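Local coordinates for putative sugar binding protein (Salmonella enterica subsp. enterica serovar Typhimurium, PDB 3KNZ), which probably binds a phosphosugar or related carbohydrate derivative through its SIS domains, although its exact biological role has not been established, at residues 51-56 with 100-105; 70-75 with 170-175; 112-117 with 139-144. All blocks are in the same frame, centred on the assembly; numbering follows the deposited sequence.

Contact 1 (51-56 with 100-105); sequences TRIILT and LVVGIS
L55 lays its CD2 methyl along the isopropyl group of V102, with L55 CD2 3.9 Å from V102 CB. The two side chains run side by side from adjacent strands, pointing the same way. The pair illustrates how a parallel sheet sorts its side chains: partners in register leave the same face, and successive residues alternate. I53 stands beside L100 and V102 on the L55 face, where its CG2 meets V102 CG2 at 4.3 Å, and the CD1 methyl of I104 approaches L55 CB. On the other face, I54 and V101 cross obliquely. V101 CG2, anti to its own carbonyl carbon, is turned to the I54 side and sits 4.0 Å from both CB and CD1 of that isoleucine. Farther along, T56 swings CG2 over the bare backbone of G103, while its OG1 is bonded to the C83 carbonyl of strand 80-83.

Between the faces, five backbone hydrogen bonds form the staggered parallel ladder. L100 N donates to R52 O, and I54 N returns a nearly straight bond of 2.9 Å to L100 O. V102 N then reaches I54 O at 2.8 Å, T56 N binds V102 O, and I104 N closes the series on T56 O at 3.0 Å. The strand axes, 4.7 Å apart, are turned by 18°, the gentle twist usual in such sheets.

Helix 59-76 packs on the L55 face through C76, A65 and S61, and strands 80-83 and 126-131 flank the pair. The faces of the contact are apolar and buried. The polar groups meeting across it are backbone N-H and C=O, bonded in five pairs, while I53 and L55 bond to strand 80-83 and R52 to D81: the chemistry of a central strand pair in an alpha-beta-alpha sandwich.

Contact 2 (70-75 with 170-175); sequences TFMQRW and MLLALA
The first torsion of F71 (chi1 -169°) sets its ring trans to the backbone N and throws it across to helix 170-175, where the fully extended chain of M170, a selenomethionine, runs beneath it. The two side chains cross at about a right angle. M170 CG comes to 3.4 Å from F71 CD2, and the selenium lies over one ring face, 4.5 Å from the F71 centroid, a Met-aromatic contact. W75, one turn farther along, places CD1 over the opposite face, so the phenyl ring is sandwiched between selenium and indole, which limits its tilt. The M170 carbonyl oxygen meets the same ring at its edge, in plane.

L174 CD1 serves both aromatics. It touches F71 CE2 obliquely at 3.4 Å and makes a CH-pi contact over the five-membered ring of W75, 4.3 Å from its centroid. A173 fills the centre of the interface: its CB lies 4.0 Å from W75 CB and 3.8 Å from CE of M72, a selenomethionine whose bent chain folds back toward it. The small residue is consistent with the close approach of the axes of the two segments, 8.6 Å apart and within 5° of parallel.

R74 forms salt bridges with D323 and with E91 of the second subunit. M195 of helix 185-215 packs against both F71 and L174, strand 80-83 meets M72 through V80, and helix 36-47 borders L172 through L38.

Contact 3 (112-117 with 139-144); sequences STLAAM and DRAADY
The segment that leads into the edge strand 144-145 is packed against helix 111-122, and A141 is the residue that fits between the helix side chains. Its CB points to the helix and is met by two residues one turn apart: L114 CD1 at 3.7 Å and M117 CB at 3.8 Å. L114 sends its CG trans to the backbone N (chi1 180°), which carries CD1 over to the alanine methyl and to the fringe of the R140 side chain at CB. A single small residue thus sits between two side chains of one helix turn.

M117, a selenomethionine, makes the longer reach. Its chain stays extended through chi2 and then bends at the selenium (chi3 61°), laying CE across the backbone of A141. The methyl ends 3.2 Å from A141 O and 3.7 Å from the CB of A142. The first is a tight methyl-to-oxygen approach, the second ordinary apolar packing; the A141 carbonyl has its hydrogen bond from T127 OG1 of strand 126-131. The local turn is drawn together by A142 N bonding to D139 O over 3.1 Å.

Polar neighbours secure the segment before and after the two alanines in the chain. D139 bonds S129 through OD1, whereas D143 accepts from T127 N through OD2 and forms a salt bridge with R121, farther along the same helix. The Y144 backbone is then paired with S129, which starts the parallel edge strand. A connecting segment that packs on the helix preceding strand 126-131 and then joins that strand as its neighbour belongs to the layered alpha/beta fold of SIS domains, with its central parallel sheet flanked by helices.

Followed from the N terminus, the chain enters the sheet at 51-56 and passes into helix 59-76, the source of 70-75, before strand 99-105 returns alongside 51-56 and closes contact 1. Contact 2 opens within that span but closes only at 170-175, so the two cross. Contact 3 starts after contact 1 is complete and lies wholly within the span of contact 2. Contact 1 is the hub: L55 touches M72 of contact 2 on one face, and G103 meets T113 and M117 of contact 3 on the other. Together they tie the sheet core to a helix layer on each side, although contacts 2 and 3 do not touch.

Contact 1 (51-56 with 100-105)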
loop_
_atom_site.group_PDB
_atom_site.type_symbol
_atom_site.label_atom_id
_atom_site.label_comp_id
_atom_site.label_asym_id
_atom_site.label_seq_id
_atom_site.Cartn_x
_atom_site.Cartn_y
_atom_site.Cartn_z
ATOM N N THR A 51 13.604 -18.058 5.111
ATOM C CA THR A 51 14.476 -16.901 4.923
ATOM C C THR A 51 13.790 -15.550 5.125
ATOM O O THR A 51 14.464 -14.520 5.194
ATOM C CB THR A 51 15.098 -16.925 3.518
ATOM O OG1 THR A 51 14.096 -16.609 2.543
ATOM C CG2 THR A 51 15.695 -18.305 3.224
ATOM N N ARG A 52 12.463 -15.541 5.217
ATOM C CA ARG A 52 11.729 -14.286 5.421
ATOM C C ARG A 52 10.295 -14.540 5.898
ATOM O O ARG A 52 9.753 -15.641 5.733
ATOM C CB ARG A 52 11.699 -13.476 4.116
ATOM C CG ARG A 52 10.819 -14.089 3.013
ATOM C CD ARG A 52 11.022 -13.428 1.639
ATOM N NE ARG A 52 11.047 -11.965 1.690
ATOM C CZ ARG A 52 12.155 -11.222 1.711
ATOM N NH1 ARG A 52 13.357 -11.785 1.671
ATOM N NH2 ARG A 52 12.064 -9.900 1.761
ATOM N N ILE A 53 9.686 -13.533 6.515
ATOM C CA ILE A 53 8.284 -13.655 6.910
ATOM C C ILE A 53 7.462 -12.755 5.994
ATOM O O ILE A 53 7.866 -11.633 5.692
ATOM C CB ILE A 53 7.995 -13.277 8.397
ATOM C CG1 ILE A 53 8.714 -14.211 9.380
ATOM C CG2 ILE A 53 6.485 -13.325 8.682
ATOM C CD1 ILE A 53 10.154 -13.871 9.607
ATOM N N ILE A 54 6.326 -13.271 5.534
ATOM C CA ILE A 54 5.411 -12.521 4.686
ATOM C C ILE A 54 4.061 -12.491 5.394
ATOM O O ILE A 54 3.424 -13.529 5.553
ATOM C CB ILE A 54 5.250 -13.194 3.310
ATOM C CG1 ILE A 54 6.603 -13.286 2.591
ATOM C CG2 ILE A 54 4.247 -12.444 2.453
ATOM C CD1 ILE A 54 6.543 -14.032 1.251
ATOM N N LEU A 55 3.651 -11.316 5.864
ATOM C CA LEU A 55 2.349 -11.145 6.518
ATOM C C LEU A 55 1.366 -10.629 5.474
ATOM O O LEU A 55 1.606 -9.589 4.862
ATOM C CB LEU A 55 2.440 -10.131 7.653
ATOM C CG LEU A 55 3.568 -10.331 8.664
ATOM C CD1 LEU A 55 3.444 -9.269 9.748
ATOM C CD2 LEU A 55 3.535 -11.727 9.262
ATOM N N THR A 56 0.265 -11.343 5.265
ATOM C CA THR A 56 -0.699 -10.928 4.254
ATOM C C THR A 56 -2.131 -10.901 4.777
ATOM O O THR A 56 -2.523 -11.728 5.594
ATOM C CB THR A 56 -0.638 -11.833 3.004
ATOM O OG1 THR A 56 -1.337 -11.198 1.927
ATOM C CG2 THR A 56 -1.238 -13.222 3.289
ATOM N N LEU A 100 7.818 -17.802 5.551
ATOM C CA LEU A 100 6.716 -18.194 6.396
ATOM C C LEU A 100 5.623 -17.207 6.020
ATOM O O LEU A 100 5.713 -16.019 6.335
ATOM C CB LEU A 100 7.052 -18.066 7.876
ATOM C CG LEU A 100 5.849 -18.209 8.812
ATOM C CD1 LEU A 100 5.325 -19.626 8.783
ATOM C CD2 LEU A 100 6.233 -17.813 10.220
ATOM N N VAL A 101 4.620 -17.678 5.293
ATOM C CA VAL A 101 3.516 -16.821 4.905
ATOM C C VAL A 101 2.437 -16.938 5.960
ATOM O O VAL A 101 1.896 -18.016 6.183
ATOM C CB VAL A 101 2.960 -17.189 3.522
ATOM C CG1 VAL A 101 1.687 -16.423 3.253
ATOM C CG2 VAL A 101 4.000 -16.904 2.443
ATOM N N VAL A 102 2.153 -15.828 6.633
ATOM C CA VAL A 102 1.139 -15.809 7.674
ATOM C C VAL A 102 -0.100 -15.113 7.144
ATOM O O VAL A 102 -0.072 -13.926 6.833
ATOM C CB VAL A 102 1.620 -15.061 8.933
ATOM C CG1 VAL A 102 0.560 -15.125 10.017
ATOM C CG2 VAL A 102 2.942 -15.630 9.429
ATOM N N GLY A 103 -1.184 -15.863 7.022
ATOM C CA GLY A 103 -2.444 -15.306 6.555
ATOM C C GLY A 103 -3.179 -14.797 7.767
ATOM O O GLY A 103 -3.322 -15.529 8.744
ATOM N N ILE A 104 -3.623 -13.542 7.709
ATOM C CA ILE A 104 -4.309 -12.906 8.828
ATOM C C ILE A 104 -5.716 -12.441 8.447
ATOM O O ILE A 104 -5.922 -11.789 7.423
ATOM C CB ILE A 104 -3.523 -11.680 9.342
ATOM C CG1 ILE A 104 -2.035 -12.013 9.480
ATOM C CG2 ILE A 104 -4.114 -11.179 10.657
ATOM C CD1 ILE A 104 -1.186 -10.806 9.811
ATOM N N SER A 105 -6.680 -12.771 9.292
ATOM C CA SER A 105 -8.060 -12.380 9.078
ATOM C C SER A 105 -8.750 -12.260 10.411
ATOM O O SER A 105 -8.765 -13.209 11.176
ATOM C CB SER A 105 -8.794 -13.427 8.261
ATOM O OG SER A 105 -10.170 -13.105 8.205
#

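Contact 2 (70-75 with 170-175)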
loop_
_atom_site.group_PDB
_atom_site.type_symbol
_atom_site.label_atom_id
_atom_site.label_comp_id
_atom_site.label_asym_id
_atom_site.label_seq_id
_atom_site.Cartn_x
_atom_site.Cartn_y
_atom_site.Cartn_z
ATOM N N THR A 70 8.142 -3.801 12.137
ATOM C CA THR A 70 9.453 -3.510 12.726
ATOM C C THR A 70 9.817 -4.443 13.874
ATOM O O THR A 70 10.913 -4.980 13.914
ATOM C CB THR A 70 9.511 -2.078 13.262
ATOM O OG1 THR A 70 9.290 -1.168 12.183
ATOM C CG2 THR A 70 10.864 -1.797 13.902
ATOM N N PHE A 71 8.890 -4.619 14.806
ATOM C CA PHE A 71 9.124 -5.459 15.969
ATOM C C PHE A 71 9.444 -6.868 15.518
ATOM O O PHE A 71 10.329 -7.514 16.068
ATOM C CB PHE A 71 7.895 -5.459 16.889
ATOM C CG PHE A 71 8.145 -6.090 18.229
ATOM C CD1 PHE A 71 8.792 -5.379 19.227
ATOM C CD2 PHE A 71 7.737 -7.382 18.491
ATOM C CE1 PHE A 71 9.031 -5.938 20.453
ATOM C CE2 PHE A 71 7.975 -7.954 19.720
ATOM C CZ PHE A 71 8.625 -7.231 20.703
HETATM N N MSE A 72 8.736 -7.337 14.497
HETATM C CA MSE A 72 8.978 -8.681 13.995
HETATM C C MSE A 72 10.318 -8.828 13.300
HETATM O O MSE A 72 10.994 -9.842 13.474
HETATM C CB MSE A 72 7.880 -9.119 13.044
HETATM C CG MSE A 72 6.538 -9.262 13.707
HETATM SE SE MSE A 72 5.659 -10.840 12.994
HETATM C CE MSE A 72 6.999 -12.147 13.501
ATOM N N GLN A 73 10.696 -7.835 12.499
ATOM C CA GLN A 73 11.981 -7.877 11.811
ATOM C C GLN A 73 13.098 -8.036 12.805
ATOM O O GLN A 73 13.950 -8.900 12.663
ATOM C CB GLN A 73 12.262 -6.580 11.071
ATOM C CG GLN A 73 11.498 -6.351 9.813
ATOM C CD GLN A 73 11.882 -5.033 9.185
ATOM O OE1 GLN A 73 12.473 -5.000 8.103
ATOM N NE2 GLN A 73 11.600 -3.938 9.886
ATOM N N ARG A 74 13.083 -7.175 13.809
ATOM C CA ARG A 74 14.128 -7.144 14.816
ATOM C C ARG A 74 14.293 -8.476 15.535
ATOM O O ARG A 74 15.384 -9.046 15.556
ATOM C CB ARG A 74 13.823 -6.040 15.832
ATOM C CG ARG A 74 14.934 -5.757 16.831
ATOM C CD ARG A 74 14.522 -4.623 17.740
ATOM N NE ARG A 74 14.208 -3.436 16.957
ATOM C CZ ARG A 74 13.404 -2.457 17.360
ATOM N NH1 ARG A 74 12.795 -2.524 18.539
ATOM N NH2 ARG A 74 13.182 -1.416 16.568
ATOM N N TRP A 75 13.198 -8.984 16.090
ATOM C CA TRP A 75 13.259 -10.195 16.900
ATOM C C TRP A 75 13.257 -11.511 16.135
ATOM O O TRP A 75 13.670 -12.534 16.674
ATOM C CB TRP A 75 12.177 -10.153 17.973
ATOM C CG TRP A 75 12.461 -9.067 18.964
ATOM C CD1 TRP A 75 11.755 -7.918 19.155
ATOM C CD2 TRP A 75 13.580 -9.003 19.862
ATOM N NE1 TRP A 75 12.345 -7.158 20.138
ATOM C CE2 TRP A 75 13.465 -7.802 20.586
ATOM C CE3 TRP A 75 14.654 -9.859 20.139
ATOM C CZ2 TRP A 75 14.379 -7.435 21.563
ATOM C CZ3 TRP A 75 15.563 -9.490 21.107
ATOM C CH2 TRP A 75 15.421 -8.290 21.806
HETATM N N MSE A 170 3.493 -9.993 17.726
HETATM C CA MSE A 170 4.681 -9.663 18.528
HETATM C C MSE A 170 5.142 -10.842 19.380
HETATM O O MSE A 170 6.346 -11.050 19.574
HETATM C CB MSE A 170 4.425 -8.433 19.402
HETATM C CG MSE A 170 4.349 -7.129 18.615
HETATM SE SE MSE A 170 4.015 -5.603 19.739
HETATM C CE MSE A 170 4.319 -4.182 18.446
ATOM N N LEU A 171 4.189 -11.620 19.891
ATOM C CA LEU A 171 4.538 -12.805 20.672
ATOM C C LEU A 171 5.191 -13.866 19.779
ATOM O O LEU A 171 6.069 -14.604 20.226
ATOM C CB LEU A 171 3.314 -13.375 21.396
ATOM C CG LEU A 171 2.710 -12.456 22.465
ATOM C CD1 LEU A 171 1.494 -13.133 23.087
ATOM C CD2 LEU A 171 3.739 -12.045 23.527
ATOM N N LEU A 172 4.770 -13.949 18.520
ATOM C CA LEU A 172 5.401 -14.895 17.608
ATOM C C LEU A 172 6.882 -14.529 17.460
ATOM O O LEU A 172 7.750 -15.399 17.543
ATOM C CB LEU A 172 4.701 -14.916 16.247
ATOM C CG LEU A 172 5.335 -15.827 15.185
ATOM C CD1 LEU A 172 5.500 -17.246 15.707
ATOM C CD2 LEU A 172 4.521 -15.824 13.894
ATOM N N ALA A 173 7.160 -13.239 17.270
ATOM C CA ALA A 173 8.529 -12.737 17.122
ATOM C C ALA A 173 9.390 -13.086 18.333
ATOM O O ALA A 173 10.568 -13.431 18.189
ATOM C CB ALA A 173 8.521 -11.229 16.896
ATOM N N LEU A 174 8.807 -12.980 19.527
ATOM C CA LEU A 174 9.507 -13.335 20.765
ATOM C C LEU A 174 9.759 -14.834 20.841
ATOM O O LEU A 174 10.775 -15.272 21.398
ATOM C CB LEU A 174 8.736 -12.844 21.997
ATOM C CG LEU A 174 9.083 -11.427 22.471
ATOM C CD1 LEU A 174 9.471 -10.502 21.329
ATOM C CD2 LEU A 174 7.956 -10.836 23.318
ATOM N N ALA A 175 8.838 -15.618 20.280
ATOM C CA ALA A 175 8.989 -17.067 20.248
ATOM C C ALA A 175 10.148 -17.435 19.318
ATOM O O ALA A 175 10.961 -18.301 19.647
ATOM C CB ALA A 175 7.699 -17.738 19.799
#

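Contact 3 (112-117 with 139-144)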
loop_
_atom_site.group_PDB
_atom_site.type_symbol
_atom_site.label_atom_id
_atom_site.label_comp_id
_atom_site.label_asym_id
_atom_site.label_seq_id
_atom_site.Cartn_x
_atom_site.Cartn_y
_atom_site.Cartn_z
ATOM N N SER A 112 -9.459 -14.459 -0.527
ATOM C CA SER A 112 -8.205 -13.910 -1.036
ATOM C C SER A 112 -7.009 -14.368 -0.214
ATOM O O SER A 112 -6.009 -14.830 -0.773
ATOM C CB SER A 112 -8.243 -12.386 -1.063
ATOM O OG SER A 112 -9.030 -11.918 -2.148
ATOM N N THR A 113 -7.104 -14.232 1.108
ATOM C CA THR A 113 -6.024 -14.676 1.985
ATOM C C THR A 113 -5.864 -16.191 1.888
ATOM O O THR A 113 -4.746 -16.694 1.789
ATOM C CB THR A 113 -6.266 -14.247 3.426
ATOM O OG1 THR A 113 -6.240 -12.818 3.484
ATOM C CG2 THR A 113 -5.187 -14.806 4.352
ATOM N N LEU A 114 -6.983 -16.913 1.892
ATOM C CA LEU A 114 -6.952 -18.367 1.756
ATOM C C LEU A 114 -6.208 -18.764 0.472
ATOM O O LEU A 114 -5.290 -19.592 0.506
ATOM C CB LEU A 114 -8.374 -18.941 1.752
ATOM C CG LEU A 114 -8.502 -20.462 1.605
ATOM C CD1 LEU A 114 -7.635 -21.193 2.618
ATOM C CD2 LEU A 114 -9.957 -20.890 1.734
ATOM N N ALA A 115 -6.608 -18.167 -0.651
ATOM C CA ALA A 115 -5.994 -18.452 -1.946
ATOM C C ALA A 115 -4.498 -18.132 -1.926
ATOM O O ALA A 115 -3.698 -18.862 -2.496
ATOM C CB ALA A 115 -6.690 -17.667 -3.043
ATOM N N ALA A 116 -4.118 -17.044 -1.265
ATOM C CA ALA A 116 -2.710 -16.670 -1.188
ATOM C C ALA A 116 -1.941 -17.771 -0.452
ATOM O O ALA A 116 -0.895 -18.224 -0.912
ATOM C CB ALA A 116 -2.544 -15.321 -0.500
HETATM N N MSE A 117 -2.483 -18.220 0.675
HETATM C CA MSE A 117 -1.854 -19.279 1.455
HETATM C C MSE A 117 -1.729 -20.572 0.654
HETATM O O MSE A 117 -0.689 -21.234 0.695
HETATM C CB MSE A 117 -2.646 -19.530 2.734
HETATM C CG MSE A 117 -2.577 -18.370 3.692
HETATM SE SE MSE A 117 -3.834 -18.534 5.143
HETATM C CE MSE A 117 -3.185 -20.191 5.953
ATOM N N ASP A 139 -7.589 -21.647 8.272
ATOM C CA ASP A 139 -6.863 -22.749 8.935
ATOM C C ASP A 139 -6.649 -23.919 7.969
ATOM O O ASP A 139 -5.727 -24.707 8.135
ATOM C CB ASP A 139 -7.610 -23.244 10.190
ATOM C CG ASP A 139 -7.678 -22.188 11.292
ATOM O OD1 ASP A 139 -6.924 -21.193 11.210
ATOM O OD2 ASP A 139 -8.479 -22.352 12.240
ATOM N N ARG A 140 -7.523 -24.016 6.970
ATOM C CA ARG A 140 -7.462 -25.052 5.939
ATOM C C ARG A 140 -6.151 -25.116 5.171
ATOM O O ARG A 140 -5.780 -26.166 4.657
ATOM C CB ARG A 140 -8.539 -24.805 4.887
ATOM C CG ARG A 140 -9.957 -25.182 5.264
ATOM C CD ARG A 140 -10.737 -25.300 3.967
ATOM N NE ARG A 140 -10.036 -26.221 3.066
ATOM C CZ ARG A 140 -10.209 -26.285 1.749
ATOM N NH1 ARG A 140 -11.061 -25.475 1.135
ATOM N NH2 ARG A 140 -9.507 -27.161 1.040
ATOM N N ALA A 141 -5.482 -23.982 5.044
ATOM C CA ALA A 141 -4.253 -23.921 4.290
ATOM C C ALA A 141 -3.105 -23.555 5.200
ATOM O O ALA A 141 -2.107 -23.000 4.748
ATOM C CB ALA A 141 -4.390 -22.895 3.188
ATOM N N ALA A 142 -3.238 -23.875 6.479
ATOM C CA ALA A 142 -2.231 -23.506 7.458
ATOM C C ALA A 142 -1.452 -24.695 8.006
ATOM O O ALA A 142 -2.037 -25.645 8.521
ATOM C CB ALA A 142 -2.892 -22.762 8.602
ATOM N N ASP A 143 -0.128 -24.640 7.895
ATOM C CA ASP A 143 0.726 -25.653 8.499
ATOM C C ASP A 143 0.719 -25.447 10.010
ATOM O O ASP A 143 0.957 -26.371 10.774
ATOM C CB ASP A 143 2.161 -25.508 8.000
ATOM C CG ASP A 143 2.281 -25.706 6.516
ATOM O OD1 ASP A 143 1.693 -26.678 6.001
ATOM O OD2 ASP A 143 2.976 -24.896 5.869
ATOM N N TYR A 144 0.475 -24.206 10.433
ATOM C CA TYR A 144 0.454 -23.859 11.850
ATOM C C TYR A 144 -0.668 -22.876 12.183
ATOM O O TYR A 144 -0.630 -21.720 11.774
ATOM C CB TYR A 144 1.819 -23.297 12.268
ATOM C CG TYR A 144 2.923 -24.295 12.027
ATOM C CD1 TYR A 144 3.213 -25.279 12.967
ATOM C CD2 TYR A 144 3.643 -24.293 10.834
ATOM C CE1 TYR A 144 4.203 -26.213 12.739
ATOM C CE2 TYR A 144 4.640 -25.228 10.596
ATOM C CZ TYR A 144 4.917 -26.184 11.554
ATOM O OH TYR A 144 5.909 -27.115 11.329
#